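Local coordinates for protein ICChI, a glycosylated chitinase (PDB 6IDN) that hydrolyses chitin and also shows lysozyme activity, as a glycosylated plant enzyme of glycoside hydrolase family 18 with a TIM-barrel fold, at residues Cys160-Tyr165 / Asn203-Thr208; Ala156-Glu161 / Val179-Tyr184; Ile209-Leu214 / Thr247-Gly252. One frame throughout, in Å; residues are numbered along the deposited sequence.

Interaction 1 (Cys160-Tyr165 / Asn203-Thr208)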
loop_
_atom_site.group_PDB
_atom_site.type_symbol
_atom_site.label_atom_id
_atom_site.label_comp_id
_atom_site.label_asym_id
_atom_site.label_seq_id
_atom_site.Cartn_x
_atom_site.Cartn_y
_atom_site.Cartn_z
ATOM N N CYS A 160 -2.817 -6.642 -11.554
ATOM C CA CYS A 160 -4.069 -6.384 -12.259
ATOM C C CYS A 160 -4.755 -7.625 -12.820
ATOM O O CYS A 160 -5.931 -7.529 -13.177
ATOM C CB CYS A 160 -3.874 -5.362 -13.389
ATOM S SG CYS A 160 -2.543 -5.660 -14.614
ATOM N N GLU A 161 -4.075 -8.771 -12.935
ATOM C CA GLU A 161 -4.718 -9.956 -13.508
ATOM C C GLU A 161 -5.633 -10.560 -12.450
ATOM O O GLU A 161 -5.170 -11.017 -11.402
ATOM C CB GLU A 161 -3.685 -10.965 -14.010
ATOM C CG GLU A 161 -4.240 -11.961 -15.009
ATOM C CD GLU A 161 -3.170 -12.669 -15.811
ATOM O OE1 GLU A 161 -1.962 -12.431 -15.574
ATOM O OE2 GLU A 161 -3.549 -13.485 -16.674
ATOM N N PHE A 162 -6.933 -10.525 -12.704
ATOM C CA PHE A 162 -7.957 -10.922 -11.753
ATOM C C PHE A 162 -8.347 -12.381 -11.973
ATOM O O PHE A 162 -8.529 -12.812 -13.120
ATOM C CB PHE A 162 -9.191 -10.026 -11.915
ATOM C CG PHE A 162 -10.291 -10.308 -10.925
ATOM C CD1 PHE A 162 -11.210 -11.319 -11.170
ATOM C CD2 PHE A 162 -10.401 -9.572 -9.759
ATOM C CE1 PHE A 162 -12.231 -11.594 -10.268
ATOM C CE2 PHE A 162 -11.413 -9.830 -8.851
ATOM C CZ PHE A 162 -12.333 -10.849 -9.107
ATOM N N PRO A 163 -8.487 -13.183 -10.904
ATOM C CA PRO A 163 -8.249 -12.841 -9.501
ATOM C C PRO A 163 -6.772 -12.962 -9.145
ATOM O O PRO A 163 -6.071 -13.753 -9.783
ATOM C CB PRO A 163 -9.093 -13.873 -8.750
ATOM C CG PRO A 163 -9.090 -15.068 -9.645
ATOM C CD PRO A 163 -9.047 -14.543 -11.062
ATOM N N ASP A 164 -6.315 -12.173 -8.169
ATOM C CA ASP A 164 -4.921 -12.190 -7.746
ATOM C C ASP A 164 -4.665 -13.392 -6.845
ATOM O O ASP A 164 -5.355 -13.582 -5.841
ATOM C CB ASP A 164 -4.598 -10.889 -7.005
ATOM C CG ASP A 164 -3.154 -10.796 -6.610
ATOM O OD1 ASP A 164 -2.346 -10.310 -7.428
ATOM O OD2 ASP A 164 -2.816 -11.232 -5.493
ATOM N N TYR A 165 -3.672 -14.217 -7.206
ATOM C CA TYR A 165 -3.388 -15.418 -6.419
ATOM C C TYR A 165 -3.166 -15.080 -4.953
ATOM O O TYR A 165 -3.718 -15.735 -4.061
ATOM C CB TYR A 165 -2.158 -16.158 -6.960
ATOM C CG TYR A 165 -1.533 -17.114 -5.938
ATOM C CD1 TYR A 165 -2.139 -18.326 -5.622
ATOM C CD2 TYR A 165 -0.345 -16.799 -5.286
ATOM C CE1 TYR A 165 -1.578 -19.195 -4.682
ATOM C CE2 TYR A 165 0.224 -17.669 -4.347
ATOM C CZ TYR A 165 -0.398 -18.862 -4.047
ATOM O OH TYR A 165 0.175 -19.726 -3.117
ATOM N N ASN A 203 -13.213 -2.362 -15.371
ATOM C CA ASN A 203 -14.677 -2.326 -15.427
ATOM C C ASN A 203 -15.304 -3.699 -15.235
ATOM O O ASN A 203 -16.395 -3.808 -14.658
ATOM C CB ASN A 203 -15.142 -1.767 -16.769
ATOM C CG ASN A 203 -14.954 -0.283 -16.882
ATOM O OD1 ASN A 203 -15.081 0.451 -15.896
ATOM N ND2 ASN A 203 -14.676 0.181 -18.102
ATOM N N ASN A 204 -14.656 -4.748 -15.723
ATOM C CA ASN A 204 -15.287 -6.061 -15.742
ATOM C C ASN A 204 -14.890 -6.935 -14.568
ATOM O O ASN A 204 -15.690 -7.783 -14.146
ATOM C CB ASN A 204 -14.957 -6.789 -17.048
ATOM C CG ASN A 204 -15.484 -6.056 -18.262
ATOM O OD1 ASN A 204 -16.439 -5.290 -18.161
ATOM N ND2 ASN A 204 -14.891 -6.310 -19.422
ATOM N N ASP A 205 -13.687 -6.743 -14.028
ATOM C CA ASP A 205 -13.159 -7.608 -12.987
ATOM C C ASP A 205 -13.060 -6.874 -11.658
ATOM O O ASP A 205 -13.723 -7.256 -10.691
ATOM C CB ASP A 205 -11.775 -8.161 -13.390
ATOM C CG ASP A 205 -11.829 -9.081 -14.616
ATOM O OD1 ASP A 205 -12.903 -9.647 -14.914
ATOM O OD2 ASP A 205 -10.777 -9.244 -15.284
ATOM N N TRP A 206 -12.270 -5.802 -11.593
ATOM C CA TRP A 206 -11.999 -5.179 -10.303
ATOM C C TRP A 206 -13.205 -4.423 -9.767
ATOM O O TRP A 206 -13.315 -4.230 -8.547
ATOM C CB TRP A 206 -10.758 -4.281 -10.426
ATOM C CG TRP A 206 -9.550 -5.156 -10.593
ATOM C CD1 TRP A 206 -8.842 -5.383 -11.750
ATOM C CD2 TRP A 206 -8.980 -6.007 -9.598
ATOM N NE1 TRP A 206 -7.842 -6.307 -11.518
ATOM C CE2 TRP A 206 -7.909 -6.707 -10.206
ATOM C CE3 TRP A 206 -9.257 -6.240 -8.243
ATOM C CZ2 TRP A 206 -7.107 -7.605 -9.497
ATOM C CZ3 TRP A 206 -8.468 -7.140 -7.545
ATOM C CH2 TRP A 206 -7.407 -7.815 -8.174
ATOM N N SER A 207 -14.122 -4.017 -10.647
ATOM C CA SER A 207 -15.379 -3.422 -10.216
ATOM C C SER A 207 -16.201 -4.367 -9.350
ATOM O O SER A 207 -17.068 -3.904 -8.602
ATOM C CB SER A 207 -16.194 -3.006 -11.442
ATOM O OG SER A 207 -16.671 -4.147 -12.141
ATOM N N THR A 208 -15.957 -5.676 -9.435
ATOM C CA THR A 208 -16.791 -6.639 -8.728
ATOM C C THR A 208 -16.370 -6.857 -7.287
ATOM O O THR A 208 -17.114 -7.498 -6.536
ATOM C CB THR A 208 -16.834 -8.003 -9.454
ATOM O OG1 THR A 208 -15.576 -8.693 -9.320
ATOM C CG2 THR A 208 -17.197 -7.830 -10.933
HETATM O O HOH W 1 -8.185 -8.461 -14.984
#
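Phe162 and Asp205 have the nearest CA atoms across the two segments, 6.3 Å apart, where the irregular loop after strand 153-156 of the TIM barrel meets the last part of helix 196-206. The loop has a cis peptide before Pro163, and the helix widens into a pi-type turn at 203-206. Trp206 carries the polar link: NE1 donates to Cys160 O over 2.8 Å with an N-H...O angle of 168°. The acceptor lies almost in the indole plane, while NE1 sits above the plane of the carbonyl rather than on a lone pair. The same oxygen also accepts from water 1 at 3.0 Å, and this water donates its second proton to Asp205 OD2 at 2.7 Å, so the loop carbonyl is tied to the helix by both a direct and a bridged bond. A disulfide to Cys189 anchors Cys160.

Phe162 completes the contact with an edge-to-face (T-shaped) stack. With CG anti to the backbone N (chi1 -177°), its ring stands upright on Trp206, the planes at 90° and the centroids of the phenyl and six-membered indole rings 4.9 Å apart. CD2 is the atom that enters, 3.6 Å above the indole plane. Its side chain also lines a glycan pocket, touching an NAG. Asp205 backs the phenyl group from the helix side, its CB 3.5 Å from Phe162 CB. Over one face of the phenyl ring lies Asp205 O, an oxygen that also accepts from both Thr208 N and Thr208 OG1, the hydroxyl coming in the carbonyl plane at 2.7 Å.

Interaction 2 (Ala156-Glu161 / Val179-Tyr184); sequences AAPACE and VWVQFY
Backbone hydrogen bonds from Trp180 and Gln182 set the register of the two segments. Trp180 N donates to Ala156 O over 2.9 Å, and Gln182 N to Pro158 O over 2.8 Å; both donors approach nearly along the C=O axis. Ala156 and Val179 form a parallel beta bridge, and from there the two segments run on side by side, their end-to-end directions 29° apart. Weaker CA-H...O contacts support the pairing: Val179 CA meets Ala156 O, Ala157 CA meets Trp180 O, and Val181 CA meets Pro158 O.

Apolar contacts fall on both sides of this backbone pairing. Ala157 CB abuts the edge of the Trp180 indole in its plane, 3.2 Å from CD1, a tight fit. The Pro158 ring crosses Val179 at about a right angle, with CD 3.6 Å from Val179 CG1. Val181 CG1, anti to its own backbone N (chi1 -176°), reaches Cys160 CA at 3.5 Å.

Aromatic contacts close the far end. Cys160 CB stands over one face of the Phe183 ring in a CH-pi contact, 3.7 Å from the centroid and 22° off the normal. The sulfur of Cys160 meets the same ring only obliquely, 4.6 Å from its centroid. Phe183 is itself the centre of an inverse gamma turn, which ends the extended run.

Polar side-chain ends turn to strand 121-126: Trp180 NE1 bonds weakly to Asp123 OD1 and Gln182 NE2 to Asp125 OD1. These aspartates belong to the D-x-x-D-x-D-x-E signature of family 18, which in relatives lines the catalytic cleft. The parallel bridge and its backbone bonds pair strands 153-156 and 178-182 as neighbours in the TIM barrel.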
loop_
_atom_site.group_PDB
_atom_site.type_symbol
_atom_site.label_atom_id
_atom_site.label_comp_id
_atom_site.label_asym_id
_atom_site.label_seq_id
_atom_site.Cartn_x
_atom_site.Cartn_y
_atom_site.Cartn_z
ATOM N N ALA A 156 -5.004 -3.199 0.234
ATOM C CA ALA A 156 -4.405 -4.312 -0.506
ATOM C C ALA A 156 -3.857 -3.826 -1.835
ATOM O O ALA A 156 -4.443 -2.947 -2.471
ATOM C CB ALA A 156 -5.424 -5.435 -0.777
ATOM N N ALA A 157 -2.776 -4.473 -2.296
ATOM C CA ALA A 157 -2.079 -4.085 -3.524
ATOM C C ALA A 157 -1.934 -5.273 -4.472
ATOM O O ALA A 157 -0.818 -5.726 -4.762
ATOM C CB ALA A 157 -0.704 -3.486 -3.194
ATOM N N PRO A 158 -3.043 -5.785 -4.995
ATOM C CA PRO A 158 -2.950 -6.888 -5.960
ATOM C C PRO A 158 -2.419 -6.405 -7.301
ATOM O O PRO A 158 -2.492 -5.230 -7.646
ATOM C CB PRO A 158 -4.399 -7.361 -6.095
ATOM C CG PRO A 158 -5.207 -6.072 -5.932
ATOM C CD PRO A 158 -4.427 -5.287 -4.858
ATOM N N ALA A 159 -1.917 -7.356 -8.088
ATOM C CA ALA A 159 -1.604 -7.067 -9.479
ATOM C C ALA A 159 -2.884 -7.127 -10.308
ATOM O O ALA A 159 -3.928 -7.599 -9.852
ATOM C CB ALA A 159 -0.553 -8.047 -10.000
ATOM N N CYS A 160 -2.817 -6.642 -11.554
ATOM C CA CYS A 160 -4.069 -6.384 -12.259
ATOM C C CYS A 160 -4.755 -7.625 -12.820
ATOM O O CYS A 160 -5.931 -7.529 -13.177
ATOM C CB CYS A 160 -3.874 -5.362 -13.389
ATOM S SG CYS A 160 -2.543 -5.660 -14.614
ATOM N N GLU A 161 -4.075 -8.771 -12.935
ATOM C CA GLU A 161 -4.718 -9.956 -13.508
ATOM C C GLU A 161 -5.633 -10.560 -12.450
ATOM O O GLU A 161 -5.170 -11.017 -11.402
ATOM C CB GLU A 161 -3.685 -10.965 -14.010
ATOM C CG GLU A 161 -4.240 -11.961 -15.009
ATOM C CD GLU A 161 -3.170 -12.669 -15.811
ATOM O OE1 GLU A 161 -1.962 -12.431 -15.574
ATOM O OE2 GLU A 161 -3.549 -13.485 -16.674
ATOM N N VAL A 179 -8.156 -0.676 -2.056
ATOM C CA VAL A 179 -7.482 -1.676 -2.900
ATOM C C VAL A 179 -6.894 -0.878 -4.060
ATOM O O VAL A 179 -7.634 -0.222 -4.796
ATOM C CB VAL A 179 -8.416 -2.785 -3.419
ATOM C CG1 VAL A 179 -7.638 -3.664 -4.406
ATOM C CG2 VAL A 179 -8.931 -3.626 -2.240
ATOM N N TRP A 180 -5.562 -0.871 -4.194
ATOM C CA TRP A 180 -4.895 -0.241 -5.333
ATOM C C TRP A 180 -4.400 -1.345 -6.240
ATOM O O TRP A 180 -3.487 -2.086 -5.879
ATOM C CB TRP A 180 -3.749 0.680 -4.900
ATOM C CG TRP A 180 -3.122 0.378 -3.572
ATOM C CD1 TRP A 180 -2.247 -0.628 -3.283
ATOM C CD2 TRP A 180 -3.275 1.134 -2.377
ATOM N NE1 TRP A 180 -1.862 -0.562 -1.967
ATOM C CE2 TRP A 180 -2.458 0.524 -1.397
ATOM C CE3 TRP A 180 -4.001 2.286 -2.042
ATOM C CZ2 TRP A 180 -2.385 0.987 -0.108
ATOM C CZ3 TRP A 180 -3.910 2.764 -0.717
ATOM C CH2 TRP A 180 -3.105 2.100 0.213
ATOM N N VAL A 181 -5.005 -1.456 -7.412
ATOM C CA VAL A 181 -4.687 -2.516 -8.363
ATOM C C VAL A 181 -3.489 -2.084 -9.192
ATOM O O VAL A 181 -3.499 -1.006 -9.798
ATOM C CB VAL A 181 -5.894 -2.831 -9.255
ATOM C CG1 VAL A 181 -5.556 -3.996 -10.162
ATOM C CG2 VAL A 181 -7.125 -3.133 -8.403
ATOM N N GLN A 182 -2.446 -2.910 -9.206
ATOM C CA GLN A 182 -1.194 -2.546 -9.865
ATOM C C GLN A 182 -1.294 -2.847 -11.352
ATOM O O GLN A 182 -1.157 -3.991 -11.775
ATOM C CB GLN A 182 -0.008 -3.280 -9.237
ATOM C CG GLN A 182 0.309 -2.897 -7.780
ATOM C CD GLN A 182 1.213 -3.912 -7.081
ATOM O OE1 GLN A 182 1.320 -5.046 -7.509
ATOM N NE2 GLN A 182 1.839 -3.501 -5.991
ATOM N N PHE A 183 -1.497 -1.798 -12.140
ATOM C CA PHE A 183 -1.548 -1.918 -13.598
ATOM C C PHE A 183 -0.152 -1.633 -14.155
ATOM O O PHE A 183 0.101 -0.644 -14.840
ATOM C CB PHE A 183 -2.608 -0.976 -14.167
ATOM C CG PHE A 183 -4.003 -1.489 -14.011
ATOM C CD1 PHE A 183 -4.526 -2.341 -14.952
ATOM C CD2 PHE A 183 -4.756 -1.178 -12.889
ATOM C CE1 PHE A 183 -5.822 -2.846 -14.811
ATOM C CE2 PHE A 183 -6.044 -1.684 -12.746
ATOM C CZ PHE A 183 -6.566 -2.520 -13.706
ATOM N N TYR A 184 0.769 -2.534 -13.816
ATOM C CA TYR A 184 2.138 -2.453 -14.311
ATOM C C TYR A 184 2.805 -3.792 -14.085
ATOM O O TYR A 184 2.375 -4.590 -13.248
ATOM C CB TYR A 184 2.965 -1.324 -13.665
ATOM C CG TYR A 184 2.976 -1.218 -12.139
ATOM C CD1 TYR A 184 1.976 -0.520 -11.464
ATOM C CD2 TYR A 184 4.003 -1.781 -11.385
ATOM C CE1 TYR A 184 1.986 -0.388 -10.080
ATOM C CE2 TYR A 184 4.019 -1.660 -10.001
ATOM C CZ TYR A 184 3.004 -0.971 -9.350
ATOM O OH TYR A 184 3.011 -0.839 -7.971
#

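Interaction 3 (Ile209-Leu214 / Thr247-Gly252); sequences ILTDDL and TYDYGG
Leu214 pairs through both its backbone N and its backbone O: the N donates to Asp249 O over 2.8 Å, nearly straight at 171°, and the O accepts from Gly251 N at 2.7 Å. The second bond is bent more, at 158°, and the donor stands above the plane of the Leu214 carbonyl. Further out, Tyr248 OH is bridged to the other segment through water. Water 2 lies in the plane of the tyrosine ring at its edge, 2.8 Å from OH, and donates to Ile209 O; water 3, also bonded to Tyr248 OH, reaches Thr211 O only weakly.

The bonds of Leu214 flank its parallel bridge with Tyr250, the start of the pairing between strands 213-219 and 250-256. Helix 233-244 connects these strands as a beta-alpha-beta crossover, the repeating element of the TIM barrel, and a type I turn from Thr247 to Tyr250 leads into the second one.

Asp249 points its side chain toward segment 209-214. A chi1 of 59° places CG between the backbone N and the carbonyl carbon, which brings OD2 up to Thr211 O at 3.0 Å, two acceptors without a hydrogen bond between them, a proximity that might favour the protonated acid. Asp249 CB lies 3.4 Å from Asp212 O and also covers the centre of one face of the Tyr248 ring. Leu214 CB packs beside the carboxylate, and Asp213 OD1 comes within 4.1 Å of Gly251 CA. The Tyr250 ring turns one face to Gly252 N, 3.5 Å above its plane.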
loop_
_atom_site.group_PDB
_atom_site.type_symbol
_atom_site.label_atom_id
_atom_site.label_comp_id
_atom_site.label_asym_id
_atom_site.label_seq_id
_atom_site.Cartn_x
_atom_site.Cartn_y
_atom_site.Cartn_z
ATOM N N ILE A 209 -15.216 -6.351 -6.861
ATOM C CA ILE A 209 -14.816 -6.594 -5.483
ATOM C C ILE A 209 -15.530 -5.615 -4.559
ATOM O O ILE A 209 -15.986 -4.544 -4.968
ATOM C CB ILE A 209 -13.290 -6.522 -5.303
ATOM C CG1 ILE A 209 -12.761 -5.074 -5.428
ATOM C CG2 ILE A 209 -12.620 -7.510 -6.252
ATOM C CD1 ILE A 209 -11.302 -4.879 -5.007
ATOM N N LEU A 210 -15.653 -6.010 -3.292
ATOM C CA LEU A 210 -16.246 -5.157 -2.267
ATOM C C LEU A 210 -15.111 -4.429 -1.559
ATOM O O LEU A 210 -14.466 -4.981 -0.665
ATOM C CB LEU A 210 -17.077 -5.967 -1.275
ATOM C CG LEU A 210 -18.510 -6.254 -1.731
ATOM C CD1 LEU A 210 -18.554 -7.321 -2.826
ATOM C CD2 LEU A 210 -19.398 -6.660 -0.563
ATOM N N THR A 211 -14.892 -3.174 -1.937
ATOM C CA THR A 211 -13.973 -2.303 -1.219
ATOM C C THR A 211 -14.569 -0.909 -1.244
ATOM O O THR A 211 -15.308 -0.567 -2.167
ATOM C CB THR A 211 -12.565 -2.303 -1.834
ATOM O OG1 THR A 211 -11.694 -1.514 -1.011
ATOM C CG2 THR A 211 -12.568 -1.711 -3.248
ATOM N N ASP A 212 -14.263 -0.110 -0.217
ATOM C CA ASP A 212 -14.837 1.232 -0.186
ATOM C C ASP A 212 -14.179 2.155 -1.206
ATOM O O ASP A 212 -14.845 3.042 -1.752
ATOM C CB ASP A 212 -14.724 1.827 1.216
ATOM C CG ASP A 212 -15.782 1.287 2.150
ATOM O OD1 ASP A 212 -16.948 1.167 1.713
ATOM O OD2 ASP A 212 -15.450 0.984 3.316
ATOM N N ASP A 213 -12.890 1.966 -1.477
ATOM C CA ASP A 213 -12.157 2.831 -2.399
ATOM C C ASP A 213 -11.271 1.978 -3.287
ATOM O O ASP A 213 -10.395 1.266 -2.787
ATOM C CB ASP A 213 -11.295 3.857 -1.651
ATOM C CG ASP A 213 -12.110 4.982 -1.030
ATOM O OD1 ASP A 213 -13.045 5.500 -1.682
ATOM O OD2 ASP A 213 -11.781 5.379 0.106
ATOM N N LEU A 214 -11.482 2.079 -4.596
ATOM C CA LEU A 214 -10.710 1.344 -5.590
ATOM C C LEU A 214 -9.787 2.332 -6.296
ATOM O O LEU A 214 -10.252 3.348 -6.829
ATOM C CB LEU A 214 -11.659 0.651 -6.576
ATOM C CG LEU A 214 -11.028 -0.251 -7.636
ATOM C CD1 LEU A 214 -10.422 -1.503 -6.993
ATOM C CD2 LEU A 214 -12.060 -0.623 -8.730
ATOM N N THR A 247 -16.771 4.896 -12.075
ATOM C CA THR A 247 -16.974 3.810 -11.125
ATOM C C THR A 247 -17.305 4.381 -9.748
ATOM O O THR A 247 -16.645 5.315 -9.287
ATOM C CB THR A 247 -15.705 2.955 -11.078
ATOM O OG1 THR A 247 -15.452 2.428 -12.390
ATOM C CG2 THR A 247 -15.843 1.813 -10.084
ATOM N N TYR A 248 -18.336 3.828 -9.095
ATOM C CA TYR A 248 -18.894 4.483 -7.912
ATOM C C TYR A 248 -17.870 4.594 -6.790
ATOM O O TYR A 248 -17.855 5.586 -6.050
ATOM C CB TYR A 248 -20.141 3.736 -7.427
ATOM C CG TYR A 248 -19.875 2.599 -6.452
ATOM C CD1 TYR A 248 -19.579 1.319 -6.913
ATOM C CD2 TYR A 248 -19.926 2.797 -5.078
ATOM C CE1 TYR A 248 -19.344 0.273 -6.039
ATOM C CE2 TYR A 248 -19.689 1.755 -4.193
ATOM C CZ TYR A 248 -19.405 0.494 -4.682
ATOM O OH TYR A 248 -19.182 -0.553 -3.814
ATOM N N ASP A 249 -17.011 3.588 -6.634
ATOM C CA ASP A 249 -16.046 3.585 -5.545
ATOM C C ASP A 249 -14.638 3.938 -6.014
ATOM O O ASP A 249 -13.665 3.620 -5.324
ATOM C CB ASP A 249 -16.049 2.240 -4.794
ATOM C CG ASP A 249 -15.720 1.039 -5.680
ATOM O OD1 ASP A 249 -15.754 1.166 -6.916
ATOM O OD2 ASP A 249 -15.451 -0.062 -5.121
ATOM N N TYR A 250 -14.515 4.603 -7.163
ATOM C CA TYR A 250 -13.232 5.167 -7.563
ATOM C C TYR A 250 -12.660 6.000 -6.429
ATOM O O TYR A 250 -13.329 6.897 -5.899
ATOM C CB TYR A 250 -13.396 6.032 -8.814
ATOM C CG TYR A 250 -12.206 6.933 -9.086
ATOM C CD1 TYR A 250 -11.039 6.429 -9.647
ATOM C CD2 TYR A 250 -12.256 8.282 -8.763
ATOM C CE1 TYR A 250 -9.952 7.255 -9.885
ATOM C CE2 TYR A 250 -11.173 9.113 -8.998
ATOM C CZ TYR A 250 -10.028 8.590 -9.555
ATOM O OH TYR A 250 -8.948 9.413 -9.799
ATOM N N GLY A 251 -11.422 5.696 -6.055
ATOM C CA GLY A 251 -10.795 6.413 -4.960
ATOM C C GLY A 251 -9.600 7.266 -5.332
ATOM O O GLY A 251 -9.205 8.151 -4.564
ATOM N N GLY A 252 -9.001 7.007 -6.491
ATOM C CA GLY A 252 -7.852 7.789 -6.907
ATOM C C GLY A 252 -6.785 6.956 -7.575
ATOM O O GLY A 252 -7.092 5.910 -8.155
HETATM O O HOH W 2 -18.398 -3.083 -4.780
HETATM O O HOH W 3 -18.499 0.628 -1.469
#

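Interactions 1 and 2 start from the same loop and share Cys160 and Glu161, their centres 9 Å apart. Trp206 joins them, its CH2 lying 3.6 Å from Pro158 CG, while Asp164 OD1 probably accepts from Ala159 N at 3.1 Å. Interaction 3, centred 13 Å from interaction 2, extends the same sheet through a probable bond from Val179 N to Asp213 O, 3.1 Å. It meets interaction 1 where Ile209 CG2 packs 3.7 Å from Phe162 CE2. A bound glycan, probably carried by Asn172, lies against interaction 1: the side chain of Phe162 is about 4 Å from one of its NAG units.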